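Enterobactin synthetase component F-related protein (Vibrio cholerae serotype O1, PDB 4OXI) probably activates glycine with ATP as glycyl-adenylate, acting as an adenylation-domain ligase in the lipopolysaccharide modification that confers antimicrobial peptide resistance. Local coordinates at residues L418-Q423 and E443-Y448; K230-S235 and K426-D431; I396-G401 and E411-E416. All blocks are in the same frame, centred on the assembly; numbering follows the deposited sequence.

Contact 1: L418-Q423 and E443-Y448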
# COMPACT_ATOMS: atom_id res chain seq x y z
N LEU A 418 7.02 -13.46 13.61
CA LEU A 418 7.51 -12.21 14.18
C LEU A 418 8.48 -11.59 13.19
O LEU A 418 9.26 -12.30 12.55
CB LEU A 418 8.23 -12.46 15.50
CG LEU A 418 7.46 -13.14 16.63
CD1 LEU A 418 8.33 -13.25 17.87
CD2 LEU A 418 6.21 -12.36 16.94
N LEU A 419 8.44 -10.26 13.07
CA LEU A 419 9.28 -9.58 12.09
C LEU A 419 10.25 -8.64 12.80
O LEU A 419 9.92 -8.06 13.85
CB LEU A 419 8.40 -8.79 11.11
CG LEU A 419 7.26 -9.60 10.48
CD1 LEU A 419 6.36 -8.69 9.68
CD2 LEU A 419 7.81 -10.71 9.60
N SER A 420 11.43 -8.47 12.22
CA SER A 420 12.38 -7.49 12.73
C SER A 420 13.29 -7.05 11.60
O SER A 420 13.19 -7.56 10.49
CB SER A 420 13.21 -8.09 13.85
OG SER A 420 14.00 -9.16 13.34
N GLY A 421 14.19 -6.11 11.88
CA GLY A 421 15.17 -5.74 10.88
C GLY A 421 14.99 -4.32 10.40
O GLY A 421 14.21 -3.55 10.97
N LYS A 422 15.71 -3.99 9.33
CA LYS A 422 15.76 -2.63 8.81
C LYS A 422 14.46 -2.14 8.16
O LYS A 422 14.28 -0.93 8.02
CB LYS A 422 16.94 -2.48 7.83
CG LYS A 422 18.29 -2.24 8.51
CD LYS A 422 19.46 -2.54 7.56
CE LYS A 422 19.59 -4.03 7.32
NZ LYS A 422 20.30 -4.36 6.05
N GLN A 423 13.56 -3.05 7.79
CA GLN A 423 12.28 -2.63 7.20
C GLN A 423 11.18 -2.39 8.23
O GLN A 423 10.12 -1.87 7.89
CB GLN A 423 11.79 -3.66 6.17
CG GLN A 423 12.59 -3.65 4.89
CD GLN A 423 12.22 -4.79 3.99
OE1 GLN A 423 13.08 -5.42 3.40
NE2 GLN A 423 10.92 -5.05 3.87
N GLU A 443 16.21 -9.56 23.56
CA GLU A 443 17.64 -9.75 23.38
C GLU A 443 18.23 -8.82 22.33
O GLU A 443 18.79 -9.26 21.32
CB GLU A 443 17.96 -11.22 23.05
CG GLU A 443 17.52 -12.18 24.14
CD GLU A 443 17.71 -13.65 23.76
OE1 GLU A 443 18.24 -13.92 22.66
OE2 GLU A 443 17.33 -14.52 24.57
N GLY A 444 18.07 -7.52 22.56
CA GLY A 444 18.73 -6.53 21.74
C GLY A 444 17.93 -5.92 20.61
O GLY A 444 18.10 -4.73 20.31
N ARG A 445 17.07 -6.71 19.96
CA ARG A 445 16.33 -6.19 18.80
C ARG A 445 14.82 -6.05 18.98
O ARG A 445 14.19 -6.72 19.82
CB ARG A 445 16.67 -6.96 17.51
CG ARG A 445 16.30 -8.42 17.51
CD ARG A 445 17.06 -9.17 16.42
NE ARG A 445 16.52 -8.95 15.08
CZ ARG A 445 17.25 -8.56 14.04
NH1 ARG A 445 18.55 -8.33 14.18
NH2 ARG A 445 16.69 -8.38 12.85
N LEU A 446 14.25 -5.15 18.19
CA LEU A 446 12.82 -4.89 18.23
C LEU A 446 12.13 -5.91 17.34
O LEU A 446 12.51 -6.08 16.18
CB LEU A 446 12.52 -3.47 17.75
CG LEU A 446 11.04 -3.09 17.71
CD1 LEU A 446 10.48 -3.03 19.11
CD2 LEU A 446 10.82 -1.76 16.97
N TRP A 447 11.13 -6.60 17.89
CA TRP A 447 10.31 -7.53 17.12
C TRP A 447 8.89 -7.03 16.95
O TRP A 447 8.39 -6.27 17.78
CB TRP A 447 10.28 -8.90 17.81
CG TRP A 447 11.57 -9.63 17.71
CD1 TRP A 447 12.55 -9.69 18.66
CD2 TRP A 447 12.03 -10.42 16.60
NE1 TRP A 447 13.59 -10.47 18.21
CE2 TRP A 447 13.30 -10.92 16.95
CE3 TRP A 447 11.50 -10.74 15.35
CZ2 TRP A 447 14.05 -11.73 16.09
CZ3 TRP A 447 12.23 -11.54 14.50
CH2 TRP A 447 13.49 -12.03 14.87
N TYR A 448 8.22 -7.46 15.88
CA TYR A 448 6.82 -7.11 15.64
C TYR A 448 5.96 -8.35 15.50
O TYR A 448 6.29 -9.27 14.74
CB TYR A 448 6.70 -6.23 14.38
CG TYR A 448 5.29 -6.03 13.85
CD1 TYR A 448 4.40 -5.16 14.48
CD2 TYR A 448 4.86 -6.68 12.70
CE1 TYR A 448 3.12 -4.98 13.99
CE2 TYR A 448 3.60 -6.51 12.21
CZ TYR A 448 2.73 -5.65 12.85
OH TYR A 448 1.47 -5.49 12.34
O HOH W 1 14.15 -4.89 14.52

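Contact 2: K230-S235 and K426-D431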
# COMPACT_ATOMS: atom_id res chain seq x y z
N LYS A 230 -4.99 3.55 12.63
CA LYS A 230 -3.62 3.44 13.05
C LYS A 230 -2.80 4.08 11.95
O LYS A 230 -3.14 3.94 10.77
CB LYS A 230 -3.22 1.98 13.19
CG LYS A 230 -3.91 1.23 14.32
CD LYS A 230 -3.54 -0.25 14.29
CE LYS A 230 -4.17 -0.99 15.46
NZ LYS A 230 -3.76 -2.43 15.44
N ARG A 231 -1.75 4.79 12.32
CA ARG A 231 -0.87 5.35 11.33
C ARG A 231 0.54 4.80 11.39
O ARG A 231 1.10 4.55 12.47
CB ARG A 231 -0.89 6.86 11.38
CG ARG A 231 -1.91 7.39 10.37
CD ARG A 231 -2.37 8.75 10.71
NE ARG A 231 -3.25 8.73 11.86
CZ ARG A 231 -4.56 8.96 11.79
NH1 ARG A 231 -5.13 9.21 10.61
NH2 ARG A 231 -5.28 8.93 12.90
N ILE A 232 1.11 4.59 10.21
CA ILE A 232 2.38 3.90 10.09
C ILE A 232 3.32 4.78 9.29
O ILE A 232 3.10 5.00 8.09
CB ILE A 232 2.17 2.58 9.36
CG1 ILE A 232 1.28 1.65 10.20
CG2 ILE A 232 3.49 1.91 9.05
CD1 ILE A 232 0.75 0.47 9.42
N ALA A 233 4.34 5.30 9.96
CA ALA A 233 5.30 6.16 9.32
C ALA A 233 6.53 5.33 8.94
O ALA A 233 7.17 4.74 9.81
CB ALA A 233 5.68 7.30 10.26
N VAL A 234 6.84 5.30 7.65
CA VAL A 234 7.92 4.49 7.11
C VAL A 234 9.12 5.40 6.80
O VAL A 234 8.97 6.41 6.10
CB VAL A 234 7.45 3.77 5.83
CG1 VAL A 234 8.62 3.06 5.14
CG2 VAL A 234 6.33 2.79 6.15
N SER A 235 10.29 5.06 7.32
CA SER A 235 11.46 5.94 7.20
C SER A 235 12.14 5.76 5.86
O SER A 235 11.87 4.80 5.14
CB SER A 235 12.48 5.61 8.28
OG SER A 235 13.04 4.35 8.00
N LYS A 426 9.16 1.97 13.66
CA LYS A 426 9.41 2.13 15.09
C LYS A 426 8.23 1.69 15.94
O LYS A 426 8.40 1.34 17.10
CB LYS A 426 9.69 3.60 15.43
CG LYS A 426 10.90 4.21 14.74
CD LYS A 426 12.19 3.57 15.22
CE LYS A 426 13.40 4.17 14.51
NZ LYS A 426 14.63 3.36 14.77
N GLY A 427 7.04 1.74 15.36
CA GLY A 427 5.80 1.52 16.09
C GLY A 427 4.74 2.32 15.36
O GLY A 427 4.99 2.82 14.25
N TYR A 428 3.57 2.45 15.95
CA TYR A 428 2.53 3.26 15.34
C TYR A 428 2.73 4.72 15.75
O TYR A 428 3.20 5.01 16.85
CB TYR A 428 1.14 2.75 15.75
CG TYR A 428 0.87 1.33 15.28
CD1 TYR A 428 0.59 1.05 13.94
CD2 TYR A 428 0.90 0.26 16.17
CE1 TYR A 428 0.34 -0.25 13.50
CE2 TYR A 428 0.64 -1.04 15.74
CZ TYR A 428 0.37 -1.29 14.40
OH TYR A 428 0.12 -2.57 13.95
N LEU A 429 2.38 5.64 14.86
CA LEU A 429 2.55 7.06 15.10
C LEU A 429 1.63 7.53 16.23
O LEU A 429 0.41 7.34 16.16
CB LEU A 429 2.24 7.82 13.80
CG LEU A 429 2.74 9.25 13.63
CD1 LEU A 429 4.24 9.29 13.84
CD2 LEU A 429 2.35 9.79 12.24
N ASN A 430 2.22 8.14 17.26
CA ASN A 430 1.48 8.68 18.42
C ASN A 430 0.39 7.77 18.99
O ASN A 430 -0.72 8.21 19.28
CB ASN A 430 0.88 10.05 18.07
CG ASN A 430 1.88 10.95 17.37
OD1 ASN A 430 1.60 11.50 16.30
ND2 ASN A 430 3.06 11.10 17.95
N ASP A 431 0.72 6.48 19.13
CA ASP A 431 -0.25 5.50 19.62
C ASP A 431 0.51 4.46 20.44
O ASP A 431 0.75 3.34 19.98
CB ASP A 431 -0.97 4.85 18.42
CG ASP A 431 -2.11 3.93 18.83
OD1 ASP A 431 -2.22 3.58 20.03
OD2 ASP A 431 -2.88 3.54 17.93
O HOH W 2 -1.32 5.38 15.03
O HOH W 3 4.90 4.93 12.73
O HOH W 4 8.55 4.52 12.22

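Contact 3: I396-G401 and E411-E416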
# COMPACT_ATOMS: atom_id res chain seq x y z
N ILE A 396 9.42 -17.31 14.89
CA ILE A 396 8.10 -17.90 15.05
C ILE A 396 7.91 -18.17 16.53
O ILE A 396 8.80 -18.68 17.19
CB ILE A 396 8.01 -19.22 14.29
CG1 ILE A 396 8.28 -19.00 12.80
CG2 ILE A 396 6.65 -19.88 14.48
CD1 ILE A 396 8.36 -20.30 12.00
N ILE A 397 6.76 -17.78 17.07
CA ILE A 397 6.48 -18.07 18.47
C ILE A 397 5.29 -19.02 18.55
O ILE A 397 4.23 -18.74 18.00
CB ILE A 397 6.27 -16.79 19.31
CG1 ILE A 397 5.88 -17.14 20.74
CG2 ILE A 397 5.22 -15.89 18.70
CD1 ILE A 397 5.72 -15.90 21.61
N ASN A 398 5.49 -20.19 19.17
CA ASN A 398 4.43 -21.20 19.22
C ASN A 398 3.46 -20.98 20.37
O ASN A 398 3.61 -20.05 21.15
CB ASN A 398 4.98 -22.63 19.23
CG ASN A 398 5.76 -22.97 20.49
OD1 ASN A 398 5.80 -22.20 21.46
ND2 ASN A 398 6.40 -24.14 20.49
N GLU A 399 2.48 -21.88 20.48
CA GLU A 399 1.42 -21.75 21.48
C GLU A 399 1.95 -21.80 22.90
O GLU A 399 1.32 -21.26 23.81
CB GLU A 399 0.36 -22.83 21.27
CG GLU A 399 -0.46 -22.64 20.01
CD GLU A 399 -1.75 -23.43 20.04
OE1 GLU A 399 -2.80 -22.85 19.70
OE2 GLU A 399 -1.71 -24.63 20.40
N GLN A 400 3.11 -22.43 23.08
CA GLN A 400 3.76 -22.47 24.39
C GLN A 400 4.44 -21.13 24.73
O GLN A 400 4.76 -20.87 25.88
CB GLN A 400 4.79 -23.60 24.45
CG GLN A 400 4.56 -24.74 23.47
CD GLN A 400 3.33 -25.56 23.80
OE1 GLN A 400 2.67 -25.34 24.81
NE2 GLN A 400 3.03 -26.53 22.94
N GLY A 401 4.65 -20.29 23.72
CA GLY A 401 5.32 -19.02 23.95
C GLY A 401 6.82 -19.11 23.77
O GLY A 401 7.56 -18.24 24.23
N GLU A 411 11.82 -28.49 11.00
CA GLU A 411 10.74 -28.82 10.08
C GLU A 411 9.42 -28.92 10.84
O GLU A 411 9.38 -29.45 11.95
CB GLU A 411 11.03 -30.14 9.35
CG GLU A 411 9.82 -30.77 8.61
CD GLU A 411 9.59 -30.18 7.22
OE1 GLU A 411 10.39 -29.33 6.80
OE2 GLU A 411 8.61 -30.57 6.55
N GLY A 412 8.36 -28.36 10.24
CA GLY A 412 7.02 -28.42 10.80
C GLY A 412 6.69 -27.43 11.91
O GLY A 412 5.55 -27.36 12.36
N TYR A 413 7.69 -26.66 12.36
CA TYR A 413 7.46 -25.69 13.43
C TYR A 413 6.35 -24.70 13.06
O TYR A 413 6.27 -24.25 11.91
CB TYR A 413 8.74 -24.93 13.75
CG TYR A 413 8.76 -24.34 15.14
CD1 TYR A 413 9.00 -25.14 16.25
CD2 TYR A 413 8.54 -22.99 15.34
CE1 TYR A 413 9.01 -24.61 17.52
CE2 TYR A 413 8.56 -22.44 16.61
CZ TYR A 413 8.79 -23.26 17.70
OH TYR A 413 8.81 -22.72 18.96
N ARG A 414 5.51 -24.37 14.03
CA ARG A 414 4.25 -23.70 13.75
C ARG A 414 4.00 -22.62 14.79
O ARG A 414 4.34 -22.79 15.96
CB ARG A 414 3.12 -24.74 13.79
CG ARG A 414 1.76 -24.26 13.29
CD ARG A 414 0.67 -25.33 13.48
NE ARG A 414 -0.58 -24.94 12.84
CZ ARG A 414 -1.48 -24.12 13.37
NH1 ARG A 414 -1.28 -23.59 14.58
NH2 ARG A 414 -2.59 -23.81 12.70
N GLY A 415 3.42 -21.50 14.37
CA GLY A 415 3.08 -20.42 15.29
C GLY A 415 2.97 -19.06 14.62
O GLY A 415 2.87 -18.95 13.39
N GLU A 416 2.99 -18.01 15.43
CA GLU A 416 2.86 -16.66 14.92
C GLU A 416 4.20 -16.14 14.41
O GLU A 416 5.22 -16.29 15.08
CB GLU A 416 2.30 -15.73 15.99
CG GLU A 416 2.37 -14.26 15.58
CD GLU A 416 1.63 -13.35 16.53
OE1 GLU A 416 1.16 -13.84 17.58
OE2 GLU A 416 1.51 -12.15 16.21

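Contact 1: L418-Q423 and E443-Y448
Ser420 meets Trp447 and Arg445 at once, and this trio forms the tight part of the contact. CB of Ser420 sits over the six-membered ring of Trp447 in a CH-pi contact, 3.7 Å from the centroid, while OG lies over the same face nearer the rim. With OG set between the backbone N and the carbonyl carbon (chi1 64°), the hydroxyl turns to Arg445, which grips it side-on: NE at 3.1 Å and NH2 at 2.8 Å both donate to OG, which lies almost in the guanidinium plane. OG is also hydrogen-bonded to the carbonyl oxygen of Cys393, so three hydrogen bonds from two groups hold the OG of this buried serine. Next to it, CB of Leu418 packs 3.7 Å from CE3 of Trp447.

The backbone frame is the antiparallel pairing of strands 416-419 and 445-457 in the antiparallel sheet of the AMP-binding fold. Leu419 and Tyr448 form a hydrogen-bonded pair, Leu419 N to Tyr448 O at 2.9 Å and Tyr448 N to Leu419 O at 2.7 Å. Their side chains run side by side, CD1 of Leu419 meeting the ring edge of Tyr448 at CD2 (3.9 Å).

Past Ser420 the two backbones part, and the contact loosens toward the partly exposed Gly421 and Leu446. Here a water replaces direct pairing, accepting from Gly421 N and donating to Leu446 O at 2.6 Å.

Contact 2: K230-S235 and K426-D431
Direct polar contact between Arg231 and Leu429 consists of one backbone hydrogen bond, Leu429 N to Arg231 O, 2.9 Å long and nearly straight at 171°. The same carbonyl oxygen receives a CA-H...O contact from Tyr428.

Water carries the rest of the backbone pairing. One molecule accepts from Arg231 N and donates to Leu429 O; a second accepts from Ala233 N and donates to Gly427 O at 2.6 Å; a third donates to Ala233 O and accepts from Lys426 N. The loop 426-431 thus follows strand 230-235 in antiparallel sense, with solvent inserted where a further strand would bond directly. The strand follows the Ser/Thr/Gly-rich signature motif of AMP-binding enzymes, whose loop links it to strand 216-222, its antiparallel partner on the other side. The side chain of Ile232 lies about 6 Å from the bound glycyl-adenosine-5'-phosphate.

Apolar and aromatic packing centres on Tyr428. Its CG is anti to the carbonyl carbon (chi1 -62°), which swings the ring back beside the strand to meet Lys230 and Ile232. Lys230, extended beyond CG, crosses the ring obliquely and lays CD over one face, 4.2 Å from the centroid in a CH-pi contact. At the ring edge Ile232 runs alongside, CG1 lying 3.9 Å from CD1 of Tyr428. On the other side of the loop, Leu429 sets CB against CB of Arg231 at 4.1 Å and CD1 near CB of Ala233.

The charged and polar ends look elsewhere. Tyr428 OH is hydrogen-bonded to Glu364, Arg231 forms a salt bridge with Glu138, and Asp431, the N-cap of helix 432-438, is hydrogen-bonded to Asn434. Lys230 NZ stays 6.5 Å from Asp431 OD2, so any attraction between them is probably long-range.

Contact 3: I396-G401 and E411-E416
The ring of Tyr413 receives Ile396 at its edge: CB lies in the ring plane, and CG2 comes within 3.7 Å of CD2. The second flat group, the amide of Asn398, approaches the hydroxyl end of the ring obliquely; the two side chains cross at about a right angle, yet their planes are 25° apart. Asn398 ND2 stands 3.2 Å from Tyr413 OH at an angle too poor for a hydrogen bond. Tyr413 OH is instead hydrogen-bonded to the Glu402 carboxylate, and Asn398 OD1 to the Glu402 backbone N. That CG of Asn398 lies between the backbone N and the carbonyl carbon (chi1 66°) also brings OD1 back over its own turn, where Gln400 N makes a weak hydrogen bond to it.

Beside these groups the two backbones come close at Gly415, whose CA is 4.2 Å from CA of Asn398. Having no side chain, the glycine can turn the chain's corner there against Ile397 O and CG2 of Ile396. Beyond it Ile397 and Glu416 form an antiparallel hydrogen-bonded pair, Ile397 N to Glu416 O and Glu416 N to Ile397 O, each 2.9 Å. CG2 of Ile397 runs beside CB of Glu416, while the Glu416 carboxylate reaches on to Arg467 and Gly451 N.

Asn398 to Gly401 is a type I turn, closed by Gly401 N to Asn398 O at 2.8 Å. It makes a beta hairpin of strands 394-397 and 403-405, and strand 394-397 thereby lies between 403-405 and 416-419 in the antiparallel sheet of this adenylation domain.

Contacts 1 and 3 belong to one sheet: strand 416-419 pairs with 394-397 in contact 3 and with 445-457 in contact 1, and Leu418 packs on Ile397 between them. Contact 1 is buried and depends on a gripped hydroxyl and an indole face; contact 3, partly buried and farthest from the chain's centre, relies on a turn, a glycine corner and polar groups that pair beyond the two segments. Contact 2, partly buried yet nearest that centre, attaches a loop to a separate two-stranded sheet, with most of its backbone links bridged by water and its packing centred on Tyr428. It touches contact 1 where Tyr448 and Tyr428 pack, not far from the bound glycyl-adenylate.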